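Local coordinates for protein immunoreactive 84kD antigen PG93 (Porphyromonas gingivalis, PDB 5M11) that serves as an essential cell-surface component of the type-IX secretion system and binds calcium and zinc ions, at residues Ile475-His487 / Thr493-Thr505. Residues are numbered along the deposited sequence; the frame is centred on the assembly and turned at random.
With CA (calcium ion), chain B.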
ATOM      1  N   ILE A 475      12.074  19.603  15.694  1.00 49.93           N
ATOM      2  CA  ILE A 475      12.400  20.551  16.761  1.00 50.51           C
ATOM      3  C   ILE A 475      13.444  19.872  17.675  1.00 58.72           C
ATOM      4  O   ILE A 475      13.108  18.942  18.408  1.00 59.00           O
ATOM      5  CB  ILE A 475      11.111  21.024  17.526  1.00 52.28           C
ATOM      6  CG1 ILE A 475      10.075  21.668  16.592  1.00 51.73           C
ATOM      7  CG2 ILE A 475      11.427  21.936  18.710  1.00 53.69           C
ATOM      8  CD1 ILE A 475       8.642  21.852  17.214  1.00 52.00           C
ATOM      9  N   LEU A 476      14.705  20.321  17.604  1.00 58.45           N
ATOM     10  CA  LEU A 476      15.808  19.797  18.415  1.00 59.84           C
ATOM     11  C   LEU A 476      15.618  20.142  19.905  1.00 65.80           C
ATOM     12  O   LEU A 476      14.943  21.146  20.191  1.00 65.49           O
ATOM     13  CB  LEU A 476      17.155  20.349  17.910  1.00 61.23           C
ATOM     14  CG  LEU A 476      17.962  19.365  17.085  1.00 66.74           C
ATOM     15  CD1 LEU A 476      17.683  19.522  15.624  1.00 66.97           C
ATOM     16  CD2 LEU A 476      19.419  19.514  17.338  1.00 71.27           C
ATOM     17  N   PRO A 477      16.221  19.347  20.858  1.00 63.21           N
ATOM     18  CA  PRO A 477      16.053  19.632  22.297  1.00 63.53           C
ATOM     19  C   PRO A 477      16.371  21.069  22.734  1.00 67.36           C
ATOM     20  O   PRO A 477      15.692  21.569  23.628  1.00 67.50           O
ATOM     21  CB  PRO A 477      17.017  18.641  22.949  1.00 66.01           C
ATOM     22  CG  PRO A 477      16.986  17.481  22.052  1.00 68.71           C
ATOM     23  CD  PRO A 477      17.005  18.104  20.680  1.00 64.25           C
ATOM     24  N   ASN A 478      17.334  21.743  22.086  1.00 64.11           N
ATOM     25  CA  ASN A 478      17.690  23.135  22.404  1.00 65.46           C
ATOM     26  C   ASN A 478      16.654  24.170  21.866  1.00 70.25           C
ATOM     27  O   ASN A 478      16.822  25.376  22.066  1.00 70.86           O
ATOM     28  CB  ASN A 478      19.080  23.458  21.847  1.00 65.13           C
ATOM     29  CG  ASN A 478      19.169  23.434  20.344  1.00 72.41           C
ATOM     30  OD1 ASN A 478      18.435  22.725  19.651  1.00 71.04           O
ATOM     31  ND2 ASN A 478      20.100  24.179  19.814  1.00 57.92           N
ATOM     32  N   GLY A 479      15.623  23.693  21.171  1.00 66.74           N
ATOM     33  CA  GLY A 479      14.568  24.554  20.641  1.00 66.54           C
ATOM     34  C   GLY A 479      14.663  24.948  19.182  1.00 69.22           C
ATOM     35  O   GLY A 479      13.716  25.532  18.648  1.00 68.04           O
ATOM     36  N   ASP A 480      15.807  24.654  18.530  1.00 65.71           N
ATOM     37  CA  ASP A 480      16.024  24.934  17.107  1.00 64.86           C
ATOM     38  C   ASP A 480      14.980  24.198  16.272  1.00 66.25           C
ATOM     39  O   ASP A 480      14.610  23.064  16.606  1.00 64.84           O
ATOM     40  CB  ASP A 480      17.441  24.501  16.680  1.00 66.96           C
ATOM     41  CG  ASP A 480      18.573  25.380  17.163  1.00 73.69           C
ATOM     42  OD1 ASP A 480      18.396  26.069  18.197  1.00 72.38           O
ATOM     43  OD2 ASP A 480      19.651  25.351  16.531  1.00 82.95           O
ATOM     44  N   LYS A 481      14.486  24.841  15.210  1.00 61.22           N
ATOM     45  CA  LYS A 481      13.474  24.229  14.353  1.00 58.69           C
ATOM     46  C   LYS A 481      14.029  24.110  12.963  1.00 63.11           C
ATOM     47  O   LYS A 481      14.483  25.107  12.403  1.00 64.43           O
ATOM     48  CB  LYS A 481      12.159  25.033  14.380  1.00 59.61           C
ATOM     49  CG  LYS A 481      11.484  25.012  15.747  1.00 60.50           C
ATOM     50  CD  LYS A 481      10.730  26.285  16.046  1.00 72.92           C
ATOM     51  CE  LYS A 481      10.160  26.288  17.448  1.00 85.02           C
ATOM     52  NZ  LYS A 481      11.135  26.794  18.449  1.00 92.48           N
ATOM     53  N   TRP A 482      14.057  22.877  12.429  1.00 58.76           N
ATOM     54  CA  TRP A 482      14.544  22.582  11.074  1.00 58.60           C
ATOM     55  C   TRP A 482      13.364  22.307  10.200  1.00 61.20           C
ATOM     56  O   TRP A 482      12.520  21.480  10.557  1.00 59.65           O
ATOM     57  CB  TRP A 482      15.528  21.384  11.047  1.00 56.82           C
ATOM     58  CG  TRP A 482      16.821  21.585  11.796  1.00 58.42           C
ATOM     59  CD1 TRP A 482      16.967  22.071  13.059  1.00 61.47           C
ATOM     60  CD2 TRP A 482      18.138  21.194  11.364  1.00 59.18           C
ATOM     61  NE1 TRP A 482      18.300  22.095  13.407  1.00 62.48           N
ATOM     62  CE2 TRP A 482      19.036  21.530  12.402  1.00 63.85           C
ATOM     63  CE3 TRP A 482      18.652  20.621  10.188  1.00 61.12           C
ATOM     64  CZ2 TRP A 482      20.411  21.315  12.303  1.00 64.51           C
ATOM     65  CZ3 TRP A 482      20.012  20.403  10.093  1.00 64.15           C
ATOM     66  CH2 TRP A 482      20.880  20.758  11.138  1.00 65.63           C
ATOM     67  N   VAL A 483      13.254  23.037   9.085  1.00 59.14           N
ATOM     68  CA  VAL A 483      12.173  22.833   8.113  1.00 59.07           C
ATOM     69  C   VAL A 483      12.805  22.692   6.728  1.00 60.17           C
ATOM     70  O   VAL A 483      13.537  23.589   6.333  1.00 60.89           O
ATOM     71  CB  VAL A 483      11.051  23.927   8.118  1.00 65.12           C
ATOM     72  CG1 VAL A 483       9.758  23.372   7.545  1.00 65.07           C
ATOM     73  CG2 VAL A 483      10.784  24.485   9.510  1.00 64.55           C
ATOM     74  N   ASN A 484      12.526  21.585   6.000  1.00 55.31           N
ATOM     75  CA  ASN A 484      13.009  21.372   4.624  1.00 57.43           C
ATOM     76  C   ASN A 484      12.143  22.151   3.613  1.00 63.95           C
ATOM     77  O   ASN A 484      10.981  22.419   3.895  1.00 62.07           O
ATOM     78  CB  ASN A 484      13.092  19.873   4.236  1.00 56.29           C
ATOM     79  CG  ASN A 484      11.852  19.016   4.419  1.00 68.37           C
ATOM     80  OD1 ASN A 484      11.388  18.746   5.530  1.00 53.78           O
ATOM     81  ND2 ASN A 484      11.405  18.407   3.343  1.00 62.41           N
ATOM     82  N   ILE A 485      12.722  22.549   2.459  1.00 65.30           N
ATOM     83  CA  ILE A 485      11.990  23.297   1.413  1.00 68.37           C
ATOM     84  C   ILE A 485      11.631  22.342   0.279  1.00 74.18           C
ATOM     85  O   ILE A 485      12.523  21.827  -0.403  1.00 74.84           O
ATOM     86  CB  ILE A 485      12.737  24.566   0.854  1.00 74.04           C
ATOM     87  CG1 ILE A 485      13.586  25.317   1.938  1.00 73.46           C
ATOM     88  CG2 ILE A 485      11.774  25.524   0.109  1.00 76.42           C
ATOM     89  CD1 ILE A 485      12.899  26.036   3.030  1.00 80.53           C
ATOM     90  N   LEU A 486      10.331  22.100   0.086  1.00 71.28           N
ATOM     91  CA  LEU A 486       9.888  21.228  -0.992  1.00 72.61           C
ATOM     92  C   LEU A 486       9.761  21.988  -2.319  1.00 82.19           C
ATOM     93  O   LEU A 486       9.995  21.383  -3.366  1.00 83.24           O
ATOM     94  CB  LEU A 486       8.563  20.544  -0.652  1.00 70.81           C
ATOM     95  CG  LEU A 486       8.605  19.318   0.264  1.00 71.66           C
ATOM     96  CD1 LEU A 486       7.237  18.719   0.385  1.00 70.01           C
ATOM     97  CD2 LEU A 486       9.571  18.250  -0.245  1.00 74.71           C
ATOM     98  N   HIS A 487       9.389  23.297  -2.277  1.00 82.12           N
ATOM     99  CA  HIS A 487       9.223  24.140  -3.463  1.00 87.17           C
ATOM    100  C   HIS A 487       9.230  25.672  -3.160  1.00 92.90           C
ATOM    101  O   HIS A 487       8.569  26.110  -2.220  1.00 91.83           O
ATOM    102  CB  HIS A 487       7.907  23.768  -4.192  1.00 90.34           C
ATOM    103  CG  HIS A 487       8.118  22.912  -5.409  1.00 96.96           C
ATOM    104  ND1 HIS A 487       8.011  21.522  -5.350  1.00 97.51           N
ATOM    105  CD2 HIS A 487       8.468  23.272  -6.672  1.00103.04           C
ATOM    106  CE1 HIS A 487       8.287  21.090  -6.574  1.00 99.97           C
ATOM    107  NE2 HIS A 487       8.576  22.107  -7.403  1.00103.71           N
ATOM    108  N   THR A 493      15.410  26.574  -8.063  1.00114.80           N
ATOM    109  CA  THR A 493      16.236  25.495  -7.504  1.00111.11           C
ATOM    110  C   THR A 493      16.641  25.806  -6.046  1.00109.32           C
ATOM    111  O   THR A 493      17.302  24.979  -5.409  1.00106.30           O
ATOM    112  CB  THR A 493      17.476  25.248  -8.396  1.00119.88           C
ATOM    113  OG1 THR A 493      18.159  26.483  -8.627  1.00122.44           O
ATOM    114  CG2 THR A 493      17.123  24.585  -9.724  1.00119.69           C
ATOM    115  N   ARG A 494      16.196  26.972  -5.514  1.00104.38           N
ATOM    116  CA  ARG A 494      16.476  27.485  -4.162  1.00100.93           C
ATOM    117  C   ARG A 494      15.769  26.668  -3.024  1.00 99.02           C
ATOM    118  O   ARG A 494      15.235  27.244  -2.079  1.00 95.89           O
ATOM    119  CB  ARG A 494      16.087  28.977  -4.069  1.00101.90           C
ATOM    120  CG  ARG A 494      16.900  29.903  -4.972  1.00113.45           C
ATOM    121  CD  ARG A 494      16.907  31.338  -4.468  1.00118.44           C
ATOM    122  NE  ARG A 494      17.581  31.463  -3.171  1.00120.50           N
ATOM    123  CZ  ARG A 494      18.885  31.673  -3.013  1.00128.94           C
ATOM    124  NH1 ARG A 494      19.681  31.790  -4.072  1.00121.15           N
ATOM    125  NH2 ARG A 494      19.405  31.768  -1.793  1.00100.52           N
ATOM    126  N   LYS A 495      15.800  25.333  -3.109  1.00 93.66           N
ATOM    127  CA  LYS A 495      15.209  24.443  -2.106  1.00 88.75           C
ATOM    128  C   LYS A 495      16.331  23.984  -1.183  1.00 89.99           C
ATOM    129  O   LYS A 495      17.266  23.299  -1.635  1.00 92.74           O
ATOM    130  CB  LYS A 495      14.488  23.242  -2.772  1.00 89.94           C
ATOM    131  CG  LYS A 495      13.352  23.613  -3.730  1.00 99.91           C
ATOM    132  CD  LYS A 495      12.986  22.462  -4.674  1.00107.14           C
ATOM    133  CE  LYS A 495      12.117  22.923  -5.822  1.00117.00           C
ATOM    134  NZ  LYS A 495      11.905  21.848  -6.831  1.00125.75           N
ATOM    135  N   GLY A 496      16.287  24.437   0.064  1.00 80.37           N
ATOM    136  CA  GLY A 496      17.289  24.074   1.057  1.00 77.61           C
ATOM    137  C   GLY A 496      16.657  23.542   2.324  1.00 77.25           C
ATOM    138  O   GLY A 496      15.783  22.669   2.279  1.00 76.96           O
ATOM    139  N   VAL A 497      17.101  24.080   3.461  1.00 69.95           N
ATOM    140  CA  VAL A 497      16.621  23.820   4.820  1.00 65.33           C
ATOM    141  C   VAL A 497      16.682  25.148   5.577  1.00 67.25           C
ATOM    142  O   VAL A 497      17.643  25.905   5.414  1.00 68.05           O
ATOM    143  CB  VAL A 497      17.447  22.717   5.557  1.00 67.13           C
ATOM    144  CG1 VAL A 497      17.058  22.590   7.032  1.00 64.16           C
ATOM    145  CG2 VAL A 497      17.363  21.371   4.855  1.00 66.54           C
ATOM    146  N   LEU A 498      15.684  25.415   6.416  1.00 61.37           N
ATOM    147  CA  LEU A 498      15.690  26.584   7.278  1.00 61.01           C
ATOM    148  C   LEU A 498      15.741  26.133   8.753  1.00 62.85           C
ATOM    149  O   LEU A 498      14.874  25.375   9.220  1.00 60.99           O
ATOM    150  CB  LEU A 498      14.487  27.506   6.998  1.00 61.45           C
ATOM    151  CG  LEU A 498      14.120  28.513   8.088  1.00 66.04           C
ATOM    152  CD1 LEU A 498      14.985  29.768   8.025  1.00 68.99           C
ATOM    153  CD2 LEU A 498      12.676  28.864   8.007  1.00 69.10           C
ATOM    154  N   ILE A 499      16.780  26.579   9.465  1.00 58.91           N
ATOM    155  CA  ILE A 499      16.950  26.337  10.898  1.00 56.81           C
ATOM    156  C   ILE A 499      16.638  27.666  11.565  1.00 61.74           C
ATOM    157  O   ILE A 499      17.151  28.686  11.106  1.00 63.21           O
ATOM    158  CB  ILE A 499      18.369  25.795  11.268  1.00 59.74           C
ATOM    159  CG1 ILE A 499      18.785  24.596  10.399  1.00 58.92           C
ATOM    160  CG2 ILE A 499      18.518  25.483  12.766  1.00 58.85           C
ATOM    161  CD1 ILE A 499      19.799  24.956   9.357  1.00 58.10           C
ATOM    162  N   PHE A 500      15.770  27.680  12.591  1.00 57.64           N
ATOM    163  CA  PHE A 500      15.456  28.927  13.288  1.00 59.30           C
ATOM    164  C   PHE A 500      15.038  28.703  14.742  1.00 63.06           C
ATOM    165  O   PHE A 500      14.511  27.637  15.078  1.00 61.04           O
ATOM    166  CB  PHE A 500      14.373  29.719  12.548  1.00 62.05           C
ATOM    167  CG  PHE A 500      13.026  29.062  12.517  1.00 62.38           C
ATOM    168  CD1 PHE A 500      12.036  29.429  13.421  1.00 65.24           C
ATOM    169  CD2 PHE A 500      12.726  28.100  11.558  1.00 64.15           C
ATOM    170  CE1 PHE A 500      10.781  28.820  13.391  1.00 65.20           C
ATOM    171  CE2 PHE A 500      11.477  27.489  11.533  1.00 66.27           C
ATOM    172  CZ  PHE A 500      10.514  27.849  12.457  1.00 64.14           C
ATOM    173  N   ASN A 501      15.274  29.727  15.594  1.00 60.51           N
ATOM    174  CA  ASN A 501      14.913  29.724  17.008  1.00 60.09           C
ATOM    175  C   ASN A 501      14.233  31.036  17.365  1.00 65.55           C
ATOM    176  O   ASN A 501      14.851  32.096  17.341  1.00 65.68           O
ATOM    177  CB  ASN A 501      16.124  29.473  17.908  1.00 62.95           C
ATOM    178  CG  ASN A 501      15.748  28.907  19.250  1.00 81.66           C
ATOM    179  OD1 ASN A 501      15.082  29.552  20.068  1.00 73.44           O
ATOM    180  ND2 ASN A 501      16.177  27.686  19.508  1.00 72.58           N
ATOM    181  N   ASP A 502      12.934  30.942  17.675  1.00 62.99           N
ATOM    182  CA  ASP A 502      12.025  32.025  18.055  1.00 63.63           C
ATOM    183  C   ASP A 502      12.455  32.755  19.348  1.00 68.79           C
ATOM    184  O   ASP A 502      11.946  33.842  19.623  1.00 69.27           O
ATOM    185  CB  ASP A 502      10.625  31.431  18.252  1.00 63.88           C
ATOM    186  CG  ASP A 502      10.555  30.451  19.407  1.00 75.76           C
ATOM    187  OD1 ASP A 502      11.303  29.431  19.375  1.00 75.26           O
ATOM    188  OD2 ASP A 502       9.776  30.714  20.362  1.00 82.25           O
ATOM    189  N   ARG A 503      13.345  32.117  20.155  1.00 65.60           N
ATOM    190  CA  ARG A 503      13.923  32.585  21.430  1.00 66.84           C
ATOM    191  C   ARG A 503      12.820  32.928  22.471  1.00 74.30           C
ATOM    192  O   ARG A 503      12.880  33.975  23.132  1.00 78.72           O
ATOM    193  CB  ARG A 503      14.903  33.785  21.218  1.00 64.39           C
ATOM    194  CG  ARG A 503      16.127  33.499  20.333  1.00 61.83           C
ATOM    195  CD  ARG A 503      17.046  32.448  20.926  1.00 70.10           C
ATOM    196  NE  ARG A 503      18.335  32.369  20.236  1.00 80.81           N
ATOM    197  CZ  ARG A 503      19.022  31.244  20.045  1.00 91.96           C
ATOM    198  NH1 ARG A 503      18.540  30.080  20.468  1.00 80.16           N
ATOM    199  NH2 ARG A 503      20.194  31.275  19.424  1.00 72.95           N
ATOM    200  N   GLY A 504      11.832  32.046  22.595  1.00 69.06           N
ATOM    201  CA  GLY A 504      10.723  32.180  23.539  1.00 70.47           C
ATOM    202  C   GLY A 504       9.645  33.212  23.236  1.00 78.37           C
ATOM    203  O   GLY A 504       8.604  33.224  23.895  1.00 78.55           O
ATOM    204  N   THR A 505       9.878  34.093  22.254  1.00 77.22           N
ATOM    205  CA  THR A 505       8.928  35.144  21.887  1.00 78.58           C
ATOM    206  C   THR A 505       8.440  34.962  20.422  1.00 81.97           C
ATOM    207  O   THR A 505       9.084  35.470  19.491  1.00 82.85           O
ATOM    208  CB  THR A 505       9.563  36.526  22.111  1.00 84.97           C
ATOM    209  OG1 THR A 505      10.814  36.572  21.423  1.00 84.24           O
ATOM    210  CG2 THR A 505       9.755  36.853  23.576  1.00 82.65           C
TER
HETATM  211 CA    CA B 801      11.371  36.109  19.130  1.00 81.36          CA
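Ile499 packs over one face of the Trp482 indole, its CG1 standing 3.6 Å from the centroid of the five-membered ring and 13° off the normal, the mark of a CH-pi contact, and its CG2 lying 3.5 Å from Trp482 NE1. As a non-hydrogen-bonded pair, Trp482 and Ile499 project from the same face of the sheet, and their side chains lie side by side. Their strands, 481-485 and 497-501, pair antiparallel as the two middle strands of a four-stranded sheet, consistent with one blade of a beta-propeller. Two hydrogen-bonded pairs show the register: Lys481 with Phe500, and Val483 with Leu498, where Leu498 N reaches Val483 O at 2.8 Å.

On the other face of the sheet the Phe500 ring takes Lys481 CB over one face, 3.9 Å from its centroid, while Val483 CG2 meets its edge in the ring plane. The lysine chain then bends at its end (chi4 87°), delivering NZ to Asp502 OD1 at 2.8 Å from above the carboxylate plane and to Gly479 O; Trp436 adds a cation-pi contact. Asn501 ND2 donates to Asp480 OD1 across 3.0 Å with the two planar groups 77° apart, and Asn501 OD1 accepts from Arg503 N in an Asx turn.

Trp482, Val483, Ile499 and Phe500 are all buried, whereas Lys495 and His487, at the opposite end, are partly exposed. The last backbone bond between the segments there is Ile485 N to Gly496 O, 3.1 Å, beyond which Lys495 extends alongside His487, its CE 3.9 Å from the centroid of the imidazole.

Asp502 and Thr505 bind calcium through their carbonyl oxygens, Thr505 also through OG1, with Thr508, Asp511 and Asp512 completing the site. The salt bridge thus ties the calcium loop to the neighbouring strand, and the lysine probably offsets the negative charge of the Asp502 carboxylate.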